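Local coordinates for Lmo0181 protein (Listeria monocytogenes serovar 1/2a, PDB 5F7V) that binds cycloalternan as the substrate-binding lipoprotein of an ABC transporter and probably delivers this cyclic glucan to its membrane transporter for uptake, at residues A[158-163]-A[245-250]; A[171-176]-A[223-228]; A[132-137]-A[264-269]; A[152-157]-A[271-276]. One frame throughout, in Å; residues are numbered along the deposited sequence. Where two conformers were deposited one is given.

All four contacts lie in one lobe of a solute-binding protein fold, on the same side of the chain's centre. Contacts 1, 2 and 3 reach a common mixed sheet, in which strand 245-251 pairs in parallel with 171-174 and antiparallel with 119-135. Contacts 1 and 4 share helix 153-163. The centres of contacts 1 and 2 are about 8 Å apart, those of 3 and 4 about 17 Å. Along the chain the first segments run 132-137, 152-157, 158-163 and 171-176, and the second segments all follow. Contact 1 touches all the others: beyond the strand pairing, His-249 meets one conformer of Glu-156, tying helix 153-163 to the sheet, whose strand 245-251 reaches the glycan at Thr-250.

Contact 1 of 4, residues A[158-163]-A[245-250]; sequences AAAKKL and IAMLHT. With GLC (alpha-D-glucopyranose), chain B.
Met-247 sends its methyl end against Ala-159 and Ala-160, packing helix 153-163 onto strand 245-251 in the alpha/beta lobe of a solute-binding protein. The short helical and strand axes run at 130° to each other and approach no closer than 11.0 Å, a gap that the thioether chain spans. Its CG stands anti to the carbonyl carbon, and a bend at the last torsion (chi3 -80°) turns CE onto the helix surface. There the methyl lies 3.6 Å from Ala-160 N and 3.8 Å from Ala-160 CB, while Ala-159 CB borders it at 4.0 Å. The small alanine side chains are consistent with this close approach of CE to the helix backbone.

The second point of packing comes where the chain turns a corner at Ala-246. Leu-163 reaches Ala-246 CB with both its CB and its CD1 branch, the latter at 3.8 Å, and CD1 also borders the Met-247 methyl at 4.3 Å. Phe-139 of helix 136-142 touches Leu-163, Ala-246 and Met-247 and so extends this buried apolar cluster. No hydrogen bond crosses between the two segments, and the side-chain contacts are apolar.

The other side of the helix is looser: Ala-158, Lys-161 and Lys-162 are exposed and do not meet the strand. Farther along the strand, His-249 is held by Glu-270 and by one conformer of Glu-156, and Thr-250 belongs to the glycan pocket. The strand thus runs from the helix-packed core to the bound sugar, where Thr-250 OG1 stands 3.7 Å from C1 of the glucose unit.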
loop_
_atom_site.group_PDB
_atom_site.type_symbol
_atom_site.label_atom_id
_atom_site.label_comp_id
_atom_site.label_asym_id
_atom_site.label_seq_id
_atom_site.Cartn_x
_atom_site.Cartn_y
_atom_site.Cartn_z
ATOM N N ALA A 158 21.920 -11.338 7.335
ATOM C CA ALA A 158 23.252 -11.199 7.904
ATOM C C ALA A 158 23.506 -9.747 8.302
ATOM O O ALA A 158 24.031 -9.449 9.400
ATOM C CB ALA A 158 24.337 -11.664 6.964
ATOM N N ALA A 159 23.109 -8.796 7.461
ATOM C CA ALA A 159 23.225 -7.371 7.755
ATOM C C ALA A 159 22.431 -7.048 8.981
ATOM O O ALA A 159 22.927 -6.408 9.886
ATOM C CB ALA A 159 22.805 -6.518 6.594
ATOM N N ALA A 160 21.191 -7.515 9.040
ATOM C CA ALA A 160 20.319 -7.254 10.185
ATOM C C ALA A 160 20.915 -7.795 11.467
ATOM O O ALA A 160 20.813 -7.144 12.513
ATOM C CB ALA A 160 18.947 -7.865 9.976
ATOM N N LYS A 161 21.536 -8.963 11.433
ATOM C CA LYS A 161 22.160 -9.511 12.620
ATOM C C LYS A 161 23.314 -8.628 13.084
ATOM O O LYS A 161 23.428 -8.312 14.287
ATOM C CB LYS A 161 22.608 -10.966 12.361
ATOM C CG LYS A 161 21.447 -11.951 12.275
ATOM C CD LYS A 161 21.859 -13.317 11.712
ATOM C CE LYS A 161 20.639 -14.171 11.484
ATOM N NZ LYS A 161 21.033 -15.469 10.869
ATOM N N LYS A 162 24.171 -8.165 12.187
ATOM C CA LYS A 162 25.282 -7.314 12.576
ATOM C C LYS A 162 24.838 -5.926 13.024
ATOM O O LYS A 162 25.514 -5.330 13.830
ATOM C CB LYS A 162 26.255 -7.165 11.405
ATOM C CG LYS A 162 26.935 -8.488 11.090
ATOM C CD LYS A 162 28.041 -8.376 10.037
ATOM C CE LYS A 162 27.508 -8.106 8.650
ATOM N NZ LYS A 162 28.565 -7.988 7.611
ATOM N N LEU A 163 23.651 -5.492 12.615
ATOM C CA LEU A 163 23.140 -4.179 12.964
ATOM C C LEU A 163 22.285 -4.196 14.211
ATOM O O LEU A 163 21.904 -3.127 14.680
ATOM C CB LEU A 163 22.355 -3.578 11.794
ATOM C CG LEU A 163 23.234 -3.149 10.611
ATOM C CD1 LEU A 163 22.465 -3.143 9.291
ATOM C CD2 LEU A 163 23.972 -1.875 10.866
ATOM N N ILE A 245 15.852 1.303 14.191
ATOM C CA ILE A 245 15.691 0.277 13.157
ATOM C C ILE A 245 16.630 0.589 11.988
ATOM O O ILE A 245 16.529 1.641 11.366
ATOM C CB ILE A 245 14.218 0.179 12.723
ATOM C CG1 ILE A 245 13.286 -0.243 13.862
ATOM C CG2 ILE A 245 14.095 -0.742 11.520
ATOM C CD1 ILE A 245 11.805 -0.257 13.574
ATOM N N ALA A 246 17.529 -0.328 11.660
ATOM C CA ALA A 246 18.437 -0.066 10.550
ATOM C C ALA A 246 17.796 -0.206 9.180
ATOM O O ALA A 246 18.136 0.566 8.283
ATOM C CB ALA A 246 19.651 -0.980 10.647
ATOM N N MET A 247 16.868 -1.150 9.008
ATOM C CA MET A 247 16.209 -1.425 7.704
ATOM C C MET A 247 14.719 -1.567 7.974
ATOM O O MET A 247 14.313 -2.368 8.800
ATOM C CB MET A 247 16.714 -2.707 7.035
ATOM C CG MET A 247 18.124 -2.620 6.528
ATOM S SD MET A 247 18.724 -4.165 5.856
ATOM C CE MET A 247 19.191 -5.101 7.326
ATOM N N LEU A 248 13.908 -0.785 7.270
ATOM C CA LEU A 248 12.461 -0.802 7.445
ATOM C C LEU A 248 11.813 -1.090 6.091
ATOM O O LEU A 248 12.009 -0.318 5.146
ATOM C CB LEU A 248 11.988 0.533 7.991
ATOM C CG LEU A 248 10.488 0.689 8.175
ATOM C CD1 LEU A 248 9.961 -0.250 9.227
ATOM C CD2 LEU A 248 10.205 2.129 8.554
ATOM N N HIS A 249 11.002 -2.143 6.023
ATOM C CA HIS A 249 10.285 -2.465 4.766
ATOM C C HIS A 249 8.924 -1.784 4.811
ATOM O O HIS A 249 8.032 -2.196 5.550
ATOM C CB HIS A 249 10.114 -3.989 4.655
ATOM C CG HIS A 249 11.413 -4.692 4.500
ATOM N ND1 HIS A 249 11.815 -5.239 3.313
ATOM C CD2 HIS A 249 12.416 -4.916 5.375
ATOM C CE1 HIS A 249 13.004 -5.787 3.457
ATOM N NE2 HIS A 249 13.398 -5.596 4.699
ATOM N N THR A 250 8.802 -0.709 4.051
ATOM C CA THR A 250 7.576 0.084 4.116
ATOM C C THR A 250 7.398 0.865 2.843
ATOM O O THR A 250 8.233 0.844 1.933
ATOM C CB THR A 250 7.568 0.971 5.376
ATOM O OG1 THR A 250 6.235 1.407 5.616
ATOM C CG2 THR A 250 8.515 2.127 5.238
HETATM C C1 GLC B . 2.842 0.301 6.519
HETATM C C2 GLC B . 3.495 0.094 7.873
HETATM C C3 GLC B . 2.629 0.578 9.009
HETATM C C4 GLC B . 2.107 1.981 8.752
HETATM C C5 GLC B . 1.424 2.053 7.403
HETATM C C6 GLC B . 1.123 3.514 7.111
HETATM O O2 GLC B . 3.872 -1.274 8.067
HETATM O O3 GLC B . 3.230 0.470 10.289
HETATM O O4 GLC B . 1.243 2.399 9.802
HETATM O O5 GLC B . 2.340 1.649 6.385
HETATM O O6 GLC B . 0.471 3.716 5.852
#

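Contact 2 of 4, residues A[171-176]-A[223-228]; sequences WGTSQP and KVAPSP
Thr-173 N donates to Val-224 O at 3.0 Å, with an N-H...O angle of 157°, where the 171-174 edge of the solute-binding fold's sheet meets the irregular connection between helices 206-220 and 228-231. The strand turns a corner at Gly-172, and the loop follows it with Val-224 beside Trp-171 and Ala-225 beside Thr-173. A CA-H...O contact of 3.0 Å from Ala-225 CA to Thr-173 O adds to the backbone join.

Among the side chains, Pro-226 lies on the indole of Trp-171 in a CH-pi contact. Its CB sits over the centre of the six-membered ring, 3.8 Å from the centroid and 12° off the normal, while CD approaches Trp-171 CG at the five-membered end. The indole CG stands anti to the carbonyl carbon (chi1 -72°), which brings the ring against the loop, and Val-224 C and Lys-223 O meet its edge. The methyls Thr-173 CG2 and Val-224 CG2 touch, whereas Thr-173 OG1 is bonded to one conformer of Glu-156 of helix 153-163. The segment continues to Pro-176, which touches the bound glycan. One water joins Ser-174 OG and Pro-226 O, at 2.9 Å from each.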
loop_
_atom_site.group_PDB
_atom_site.type_symbol
_atom_site.label_atom_id
_atom_site.label_comp_id
_atom_site.label_asym_id
_atom_site.label_seq_id
_atom_site.Cartn_x
_atom_site.Cartn_y
_atom_site.Cartn_z
ATOM N N TRP A 171 17.358 -2.482 16.484
ATOM C CA TRP A 171 17.105 -3.684 15.688
ATOM C C TRP A 171 17.594 -3.483 14.272
ATOM O O TRP A 171 17.516 -2.405 13.705
ATOM C CB TRP A 171 15.599 -4.020 15.708
ATOM C CG TRP A 171 15.074 -4.550 17.003
ATOM C CD1 TRP A 171 15.074 -5.854 17.462
ATOM C CD2 TRP A 171 14.486 -3.772 18.038
ATOM N NE1 TRP A 171 14.507 -5.911 18.697
ATOM C CE2 TRP A 171 14.160 -4.638 19.088
ATOM C CE3 TRP A 171 14.191 -2.410 18.171
ATOM C CZ2 TRP A 171 13.568 -4.198 20.257
ATOM C CZ3 TRP A 171 13.596 -1.977 19.342
ATOM C CH2 TRP A 171 13.279 -2.863 20.338
ATOM N N GLY A 172 18.082 -4.566 13.687
ATOM C CA GLY A 172 18.562 -4.527 12.315
ATOM C C GLY A 172 17.489 -4.388 11.249
ATOM O O GLY A 172 17.762 -3.782 10.210
ATOM N N THR A 173 16.288 -4.900 11.508
ATOM C CA THR A 173 15.248 -4.850 10.473
ATOM C C THR A 173 13.865 -4.825 11.064
ATOM O O THR A 173 13.653 -5.154 12.220
ATOM C CB THR A 173 15.466 -5.992 9.505
ATOM O OG1 THR A 173 14.702 -5.769 8.305
ATOM C CG2 THR A 173 15.107 -7.362 10.072
ATOM N N SER A 174 12.909 -4.448 10.240
ATOM C CA SER A 174 11.507 -4.538 10.615
ATOM C C SER A 174 10.709 -4.666 9.325
ATOM O O SER A 174 10.920 -3.927 8.352
ATOM C CB SER A 174 11.041 -3.286 11.352
ATOM O OG SER A 174 9.671 -3.471 11.735
ATOM N N GLN A 175 9.766 -5.585 9.347
ATOM C CA GLN A 175 8.937 -5.887 8.173
ATOM C C GLN A 175 7.614 -6.432 8.699
ATOM O O GLN A 175 7.581 -7.226 9.658
ATOM C CB GLN A 175 9.623 -6.944 7.330
ATOM C CG GLN A 175 8.856 -7.334 6.082
ATOM C CD GLN A 175 9.681 -7.974 4.992
ATOM O OE1 GLN A 175 9.232 -8.067 3.841
ATOM N NE2 GLN A 175 10.847 -8.438 5.354
ATOM N N PRO A 176 6.496 -6.018 8.102
ATOM C CA PRO A 176 5.212 -6.556 8.584
ATOM C C PRO A 176 5.102 -8.065 8.344
ATOM O O PRO A 176 5.571 -8.605 7.360
ATOM C CB PRO A 176 4.186 -5.782 7.757
ATOM C CG PRO A 176 4.899 -4.516 7.362
ATOM C CD PRO A 176 6.291 -4.946 7.102
ATOM N N LYS A 223 15.983 -12.475 16.699
ATOM C CA LYS A 223 15.628 -11.256 17.415
ATOM C C LYS A 223 16.278 -10.011 16.839
ATOM O O LYS A 223 16.722 -9.147 17.546
ATOM C CB LYS A 223 15.891 -11.422 18.921
ATOM C CG LYS A 223 15.134 -12.601 19.532
ATOM C CD LYS A 223 15.194 -12.593 21.051
ATOM C CE LYS A 223 16.479 -13.245 21.464
ATOM N NZ LYS A 223 16.581 -13.322 22.946
ATOM N N VAL A 224 16.304 -9.973 15.518
ATOM C CA VAL A 224 16.815 -8.818 14.774
ATOM C C VAL A 224 15.732 -7.821 14.368
ATOM O O VAL A 224 16.049 -6.776 13.807
ATOM C CB VAL A 224 17.593 -9.238 13.525
ATOM C CG1 VAL A 224 18.767 -10.104 13.914
ATOM C CG2 VAL A 224 16.717 -9.950 12.509
ATOM N N ALA A 225 14.472 -8.128 14.681
ATOM C CA ALA A 225 13.305 -7.314 14.342
ATOM C C ALA A 225 12.469 -7.169 15.609
ATOM O O ALA A 225 12.340 -8.150 16.362
ATOM C CB ALA A 225 12.526 -7.962 13.228
ATOM N N PRO A 226 11.896 -5.973 15.849
ATOM C CA PRO A 226 11.119 -5.791 17.073
ATOM C C PRO A 226 9.836 -6.627 17.063
ATOM O O PRO A 226 9.173 -6.754 16.015
ATOM C CB PRO A 226 10.847 -4.285 17.079
ATOM C CG PRO A 226 10.934 -3.878 15.648
ATOM C CD PRO A 226 12.033 -4.717 15.080
ATOM N N SER A 227 9.481 -7.196 18.204
ATOM C CA SER A 227 8.286 -8.006 18.323
ATOM C C SER A 227 7.065 -7.158 18.559
ATOM O O SER A 227 7.185 -5.970 18.827
ATOM C CB SER A 227 8.427 -8.922 19.497
ATOM O OG SER A 227 8.378 -8.174 20.688
ATOM N N PRO A 228 5.875 -7.780 18.573
ATOM C CA PRO A 228 4.694 -7.015 18.918
ATOM C C PRO A 228 4.786 -6.350 20.281
ATOM O O PRO A 228 4.376 -5.184 20.461
ATOM C CB PRO A 228 3.581 -8.072 18.864
ATOM C CG PRO A 228 4.006 -8.943 17.738
ATOM C CD PRO A 228 5.505 -9.060 17.928
HETATM O O HOH W 1 9.436 -5.894 13.281
#

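Contact 3 of 4, residues A[132-137]-A[264-269]; sequences TIYNKD and KWDVQV
The phenol ring of Tyr-134 lies alongside Asp-266, which occupies one ring face toward the rim, with the ring and carboxylate planes 26° apart. Tyr-134 CD1 comes within 3.4 Å of Asp-266 O, and Gln-268 N lies near the ring plane at the edge. The ring reaches this place because its CG stands between the backbone N and carbonyl carbon (chi1 62°), folding it back over the neighbouring strand. Phe-139 meets Tyr-134 edge-to-face. One water bridges Tyr-134 OH and Asp-266 OD2.

On the other face of the sheet, Trp-265 lies side by side with Ile-133, whose CG2 branch meets CE3 of the indole at 3.6 Å. Val-267 CG1 flanks Ile-133 CG1 at 4.0 Å, and Phe-255 of helix 255-258 touches both aliphatic residues.

Asp-266 OD1 is shared between Val-267 N, on its anti side but 33° out of the carboxylate plane, and Asn-341 N, fixing the carboxylate. At the end of the ladder Asp-137 OD1 takes Lys-264 N at 3.2 Å from above the carboxylate plane, and Lys-136 N donates to Lys-264 O at 2.8 Å. Thr-132 with Gln-268 and Tyr-134 with Asp-266 are hydrogen-bonded pairs, alternating with non-hydrogen-bonded Ile-133/Val-267 and Asn-135/Trp-265. It is a regular antiparallel ladder leading into helix 136-142, N-capped by Asn-135, within a lobe of the solute-binding protein fold.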
loop_
_atom_site.group_PDB
_atom_site.type_symbol
_atom_site.label_atom_id
_atom_site.label_comp_id
_atom_site.label_asym_id
_atom_site.label_seq_id
_atom_site.Cartn_x
_atom_site.Cartn_y
_atom_site.Cartn_z
ATOM N N THR A 132 12.965 -1.082 0.727
ATOM C CA THR A 132 13.746 -1.125 1.977
ATOM C C THR A 132 14.281 0.251 2.250
ATOM O O THR A 132 15.099 0.760 1.481
ATOM C CB THR A 132 14.878 -2.134 1.855
ATOM O OG1 THR A 132 14.297 -3.412 1.582
ATOM C CG2 THR A 132 15.704 -2.175 3.134
ATOM N N ILE A 133 13.889 0.828 3.369
ATOM C CA ILE A 133 14.329 2.155 3.772
ATOM C C ILE A 133 15.383 1.952 4.855
ATOM O O ILE A 133 15.128 1.223 5.823
ATOM C CB ILE A 133 13.169 2.994 4.297
ATOM C CG1 ILE A 133 12.031 3.025 3.266
ATOM C CG2 ILE A 133 13.682 4.398 4.647
ATOM C CD1 ILE A 133 10.970 4.035 3.537
ATOM N N TYR A 134 16.568 2.513 4.720
ATOM C CA TYR A 134 17.623 2.185 5.652
ATOM C C TYR A 134 18.297 3.425 6.195
ATOM O O TYR A 134 18.413 4.469 5.547
ATOM C CB TYR A 134 18.634 1.218 5.030
ATOM C CG TYR A 134 19.402 1.678 3.823
ATOM C CD1 TYR A 134 18.889 1.513 2.544
ATOM C CD2 TYR A 134 20.656 2.265 3.917
ATOM C CE1 TYR A 134 19.588 1.897 1.398
ATOM C CE2 TYR A 134 21.348 2.648 2.793
ATOM C CZ TYR A 134 20.814 2.483 1.542
ATOM O OH TYR A 134 21.572 2.857 0.464
ATOM N N ASN A 135 18.701 3.298 7.456
ATOM C CA ASN A 135 19.383 4.332 8.228
ATOM C C ASN A 135 20.872 4.195 7.952
ATOM O O ASN A 135 21.543 3.308 8.482
ATOM C CB ASN A 135 19.035 4.165 9.699
ATOM C CG ASN A 135 19.704 5.142 10.630
ATOM O OD1 ASN A 135 20.770 5.666 10.333
ATOM N ND2 ASN A 135 19.054 5.387 11.761
ATOM N N LYS A 136 21.406 5.113 7.139
ATOM C CA LYS A 136 22.800 5.055 6.731
ATOM C C LYS A 136 23.737 5.288 7.918
ATOM O O LYS A 136 24.834 4.717 7.923
ATOM C CB LYS A 136 23.089 6.107 5.682
ATOM C CG LYS A 136 22.435 5.880 4.322
ATOM C CD LYS A 136 22.541 7.088 3.423
ATOM C CE LYS A 136 23.960 7.283 2.973
ATOM N NZ LYS A 136 24.039 8.416 2.019
ATOM N N ASP A 137 23.306 6.075 8.892
ATOM C CA ASP A 137 24.145 6.360 10.073
ATOM C C ASP A 137 24.370 5.051 10.827
ATOM O O ASP A 137 25.503 4.768 11.249
ATOM C CB ASP A 137 23.486 7.364 11.041
ATOM C CG ASP A 137 23.405 8.790 10.559
ATOM O OD1 ASP A 137 23.633 9.059 9.373
ATOM O OD2 ASP A 137 23.169 9.646 11.444
ATOM N N LYS A 264 20.876 10.327 8.242
ATOM C CA LYS A 264 20.869 10.095 6.787
ATOM C C LYS A 264 20.243 8.741 6.483
ATOM O O LYS A 264 20.469 7.756 7.210
ATOM C CB LYS A 264 22.301 10.101 6.264
ATOM C CG LYS A 264 23.069 11.397 6.561
ATOM C CD LYS A 264 22.479 12.670 6.031
ATOM C CE LYS A 264 23.200 13.908 6.570
ATOM N NZ LYS A 264 23.262 14.029 8.063
ATOM N N TRP A 265 19.439 8.697 5.418
ATOM C CA TRP A 265 18.739 7.494 5.046
ATOM C C TRP A 265 18.621 7.423 3.543
ATOM O O TRP A 265 18.627 8.442 2.830
ATOM C CB TRP A 265 17.361 7.417 5.696
ATOM C CG TRP A 265 16.406 8.560 5.433
ATOM C CD1 TRP A 265 16.404 9.783 6.030
ATOM C CD2 TRP A 265 15.330 8.590 4.509
ATOM N NE1 TRP A 265 15.408 10.585 5.540
ATOM C CE2 TRP A 265 14.710 9.857 4.614
ATOM C CE3 TRP A 265 14.793 7.648 3.626
ATOM C CZ2 TRP A 265 13.600 10.186 3.884
ATOM C CZ3 TRP A 265 13.669 7.990 2.903
ATOM C CH2 TRP A 265 13.084 9.245 3.041
ATOM N N ASP A 266 18.408 6.199 3.061
ATOM C CA ASP A 266 18.218 5.979 1.626
ATOM C C ASP A 266 17.338 4.745 1.451
ATOM O O ASP A 266 16.792 4.209 2.420
ATOM C CB ASP A 266 19.578 5.906 0.905
ATOM C CG ASP A 266 19.557 6.318 -0.571
ATOM O OD1 ASP A 266 18.471 6.449 -1.186
ATOM O OD2 ASP A 266 20.701 6.520 -1.072
ATOM N N VAL A 267 17.110 4.368 0.207
ATOM C CA VAL A 267 16.195 3.267 -0.110
ATOM C C VAL A 267 16.781 2.322 -1.121
ATOM O O VAL A 267 17.677 2.695 -1.904
ATOM C CB VAL A 267 14.835 3.789 -0.617
ATOM C CG1 VAL A 267 14.176 4.704 0.396
ATOM C CG2 VAL A 267 14.948 4.463 -1.959
ATOM N N GLN A 268 16.294 1.100 -1.141
ATOM C CA GLN A 268 16.716 0.057 -2.072
ATOM C C GLN A 268 15.561 -0.853 -2.449
ATOM O O GLN A 268 14.613 -1.000 -1.713
ATOM C CB GLN A 268 17.871 -0.767 -1.457
ATOM C CG GLN A 268 18.569 -1.742 -2.397
ATOM C CD GLN A 268 19.061 -1.056 -3.638
ATOM O OE1 GLN A 268 18.375 -1.005 -4.644
ATOM N NE2 GLN A 268 20.286 -0.519 -3.565
ATOM N N VAL A 269 15.661 -1.434 -3.641
ATOM C CA VAL A 269 14.749 -2.523 -4.031
ATOM C C VAL A 269 14.803 -3.643 -3.032
ATOM O O VAL A 269 15.891 -4.029 -2.611
ATOM C CB VAL A 269 15.128 -3.060 -5.422
ATOM C CG1 VAL A 269 14.146 -4.156 -5.864
ATOM C CG2 VAL A 269 15.191 -1.962 -6.470
HETATM O O HOH W 2 22.902 5.232 0.075
HETATM O O HOH W 3 20.483 2.447 -1.791
HETATM O O HOH W 4 22.353 8.493 -0.188
HETATM O O HOH W 5 23.608 12.300 10.610
#

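Contact 4 of 4, residues A[152-157]-A[271-276]; sequences TWKDEE and AGNTQK
Thr-152 sets its backbone against Ala-271 and Gly-272, with Ala-271 CB 3.7 Å from Thr-152 C and Gly-272 O 3.1 Å from Thr-152 CA in a CA-H...O contact. This threonine is the N-cap residue of helix 153-163, and its own N-H is held by Asp-155 OD2 through the anti lone pair at 2.9 Å, an almost straight bond.

Trp-153 follows, and its N donates to Gly-272 O at 2.9 Å, so the loop supplies an acceptor to the first turn of the helix. The Trp-153 indole and Asn-273 carry most of the side-chain contact. Asn-273 CB sits over the centre of the six-membered ring in a CH-pi contact, 3.5 Å from the centroid, and the amide is stacked on the ring with the planes 9° apart. A chi1 of -159° carries Asn-273 CG over CE3 and CZ3, and a chi2 of 37° turns the amide nearly parallel to the ring. His-214 stacks on the indole as well; Gln-188 takes its NE1, and Asn-189 takes Asn-273 ND2.

Lys-154 reaches Asn-273 through water: two waters each join its NZ to Asn-273 OD1, and one of them also accepts from Lys-154 N. NZ donates to Thr-152 OG1 too, which draws the ammonium back over the start of the helix.

In one conformer of Glu-156, OE1 is linked by a water to Ala-271 N, while OE2 is engaged toward the sheet. Together these interactions make a helix start with Thr-152 at the N-cap position, its N-H held by Asp-155, braced by the loop between strands 265-268 and 278-287 within the alpha/beta lobe of a solute-binding protein.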
loop_
_atom_site.group_PDB
_atom_site.type_symbol
_atom_site.label_atom_id
_atom_site.label_comp_id
_atom_site.label_asym_id
_atom_site.label_seq_id
_atom_site.Cartn_x
_atom_site.Cartn_y
_atom_site.Cartn_z
ATOM N N THR A 152 19.877 -11.076 -1.688
ATOM C CA THR A 152 18.799 -12.000 -1.392
ATOM C C THR A 152 18.518 -11.942 0.102
ATOM O O THR A 152 19.210 -11.259 0.868
ATOM C CB THR A 152 19.083 -13.436 -1.880
ATOM O OG1 THR A 152 20.199 -13.989 -1.159
ATOM C CG2 THR A 152 19.305 -13.480 -3.374
ATOM N N TRP A 153 17.495 -12.676 0.544
ATOM C CA TRP A 153 17.160 -12.674 1.985
ATOM C C TRP A 153 18.368 -12.891 2.862
ATOM O O TRP A 153 18.514 -12.211 3.896
ATOM C CB TRP A 153 16.173 -13.776 2.336
ATOM C CG TRP A 153 14.800 -13.616 1.756
ATOM C CD1 TRP A 153 14.201 -12.513 1.183
ATOM C CD2 TRP A 153 13.815 -14.647 1.776
ATOM N NE1 TRP A 153 12.907 -12.836 0.824
ATOM C CE2 TRP A 153 12.644 -14.136 1.161
ATOM C CE3 TRP A 153 13.834 -15.975 2.208
ATOM C CZ2 TRP A 153 11.488 -14.920 1.013
ATOM C CZ3 TRP A 153 12.693 -16.754 2.014
ATOM C CH2 TRP A 153 11.560 -16.213 1.452
ATOM N N LYS A 154 19.284 -13.777 2.495
ATOM C CA LYS A 154 20.387 -14.081 3.377
ATOM C C LYS A 154 21.302 -12.875 3.586
ATOM O O LYS A 154 21.862 -12.715 4.666
ATOM C CB LYS A 154 21.214 -15.247 2.863
ATOM C CG LYS A 154 21.955 -14.992 1.566
ATOM C CD LYS A 154 22.606 -16.246 1.005
ATOM C CE LYS A 154 21.647 -17.272 0.457
ATOM N NZ LYS A 154 20.918 -16.835 -0.775
ATOM N N ASP A 155 21.441 -12.002 2.596
ATOM C CA ASP A 155 22.254 -10.783 2.776
ATOM C C ASP A 155 21.584 -9.825 3.733
ATOM O O ASP A 155 22.242 -9.214 4.593
ATOM C CB ASP A 155 22.477 -10.080 1.449
ATOM C CG ASP A 155 23.144 -10.972 0.450
ATOM O OD1 ASP A 155 24.325 -11.287 0.672
ATOM O OD2 ASP A 155 22.532 -11.356 -0.561
ATOM N N GLU A 156 20.282 -9.655 3.643
ATOM C CA GLU A 156 19.633 -8.784 4.597
ATOM C C GLU A 156 19.582 -9.395 5.989
ATOM O O GLU A 156 19.653 -8.661 6.989
ATOM C CB GLU A 156 18.236 -8.442 4.122
ATOM C CG GLU A 156 17.473 -7.760 5.211
ATOM C CD GLU A 156 16.171 -7.208 4.690
ATOM O OE1 GLU A 156 15.838 -7.229 3.452
ATOM O OE2 GLU A 156 15.470 -6.789 5.634
ATOM N N GLU A 157 19.465 -10.713 6.104
ATOM C CA GLU A 157 19.483 -11.308 7.427
ATOM C C GLU A 157 20.848 -11.144 8.068
ATOM O O GLU A 157 20.921 -10.857 9.266
ATOM C CB GLU A 157 19.128 -12.791 7.342
ATOM C CG GLU A 157 17.659 -13.085 6.974
ATOM C CD GLU A 157 17.336 -14.531 6.623
ATOM O OE1 GLU A 157 18.190 -15.388 6.900
ATOM O OE2 GLU A 157 16.210 -14.905 6.163
ATOM N N ALA A 271 14.956 -7.218 -1.251
ATOM C CA ALA A 271 15.549 -8.522 -1.584
ATOM C C ALA A 271 14.514 -9.634 -1.694
ATOM O O ALA A 271 13.582 -9.690 -0.915
ATOM C CB ALA A 271 16.576 -8.882 -0.524
ATOM N N GLY A 272 14.693 -10.550 -2.630
ATOM C CA GLY A 272 13.910 -11.777 -2.707
ATOM C C GLY A 272 14.757 -12.975 -2.386
ATOM O O GLY A 272 15.844 -12.872 -1.847
ATOM N N ASN A 273 14.231 -14.127 -2.749
ATOM C CA ASN A 273 14.930 -15.395 -2.530
ATOM C C ASN A 273 15.071 -16.129 -3.833
ATOM O O ASN A 273 16.108 -15.947 -4.493
ATOM C CB ASN A 273 14.321 -16.229 -1.411
ATOM C CG ASN A 273 15.320 -17.238 -0.868
ATOM O OD1 ASN A 273 16.517 -16.944 -0.758
ATOM N ND2 ASN A 273 14.871 -18.413 -0.538
ATOM N N THR A 274 14.090 -16.911 -4.239
ATOM C CA THR A 274 14.178 -17.497 -5.580
ATOM C C THR A 274 13.933 -16.472 -6.678
ATOM O O THR A 274 14.325 -16.690 -7.841
ATOM C CB THR A 274 13.166 -18.629 -5.730
ATOM O OG1 THR A 274 11.837 -18.114 -5.601
ATOM C CG2 THR A 274 13.445 -19.767 -4.735
ATOM N N GLN A 275 13.250 -15.383 -6.336
ATOM C CA GLN A 275 13.024 -14.312 -7.315
ATOM C C GLN A 275 12.677 -13.056 -6.585
ATOM O O GLN A 275 12.329 -13.074 -5.410
ATOM C CB GLN A 275 11.913 -14.668 -8.297
ATOM C CG GLN A 275 10.588 -15.043 -7.631
ATOM C CD GLN A 275 9.589 -15.729 -8.561
ATOM O OE1 GLN A 275 9.959 -16.296 -9.611
ATOM N NE2 GLN A 275 8.348 -15.701 -8.187
ATOM N N LYS A 276 12.825 -11.949 -7.294
ATOM C CA LYS A 276 12.369 -10.675 -6.793
ATOM C C LYS A 276 10.859 -10.593 -6.886
ATOM O O LYS A 276 10.254 -11.135 -7.826
ATOM C CB LYS A 276 13.010 -9.551 -7.610
ATOM C CG LYS A 276 14.532 -9.640 -7.578
ATOM C CD LYS A 276 15.238 -8.584 -8.400
ATOM C CE LYS A 276 16.742 -8.726 -8.376
ATOM N NZ LYS A 276 17.427 -7.829 -9.335
HETATM O O HOH W 6 18.796 -18.537 -1.121
HETATM O O HOH W 7 18.563 -15.979 0.813
HETATM O O HOH W 8 15.870 -5.683 1.201
#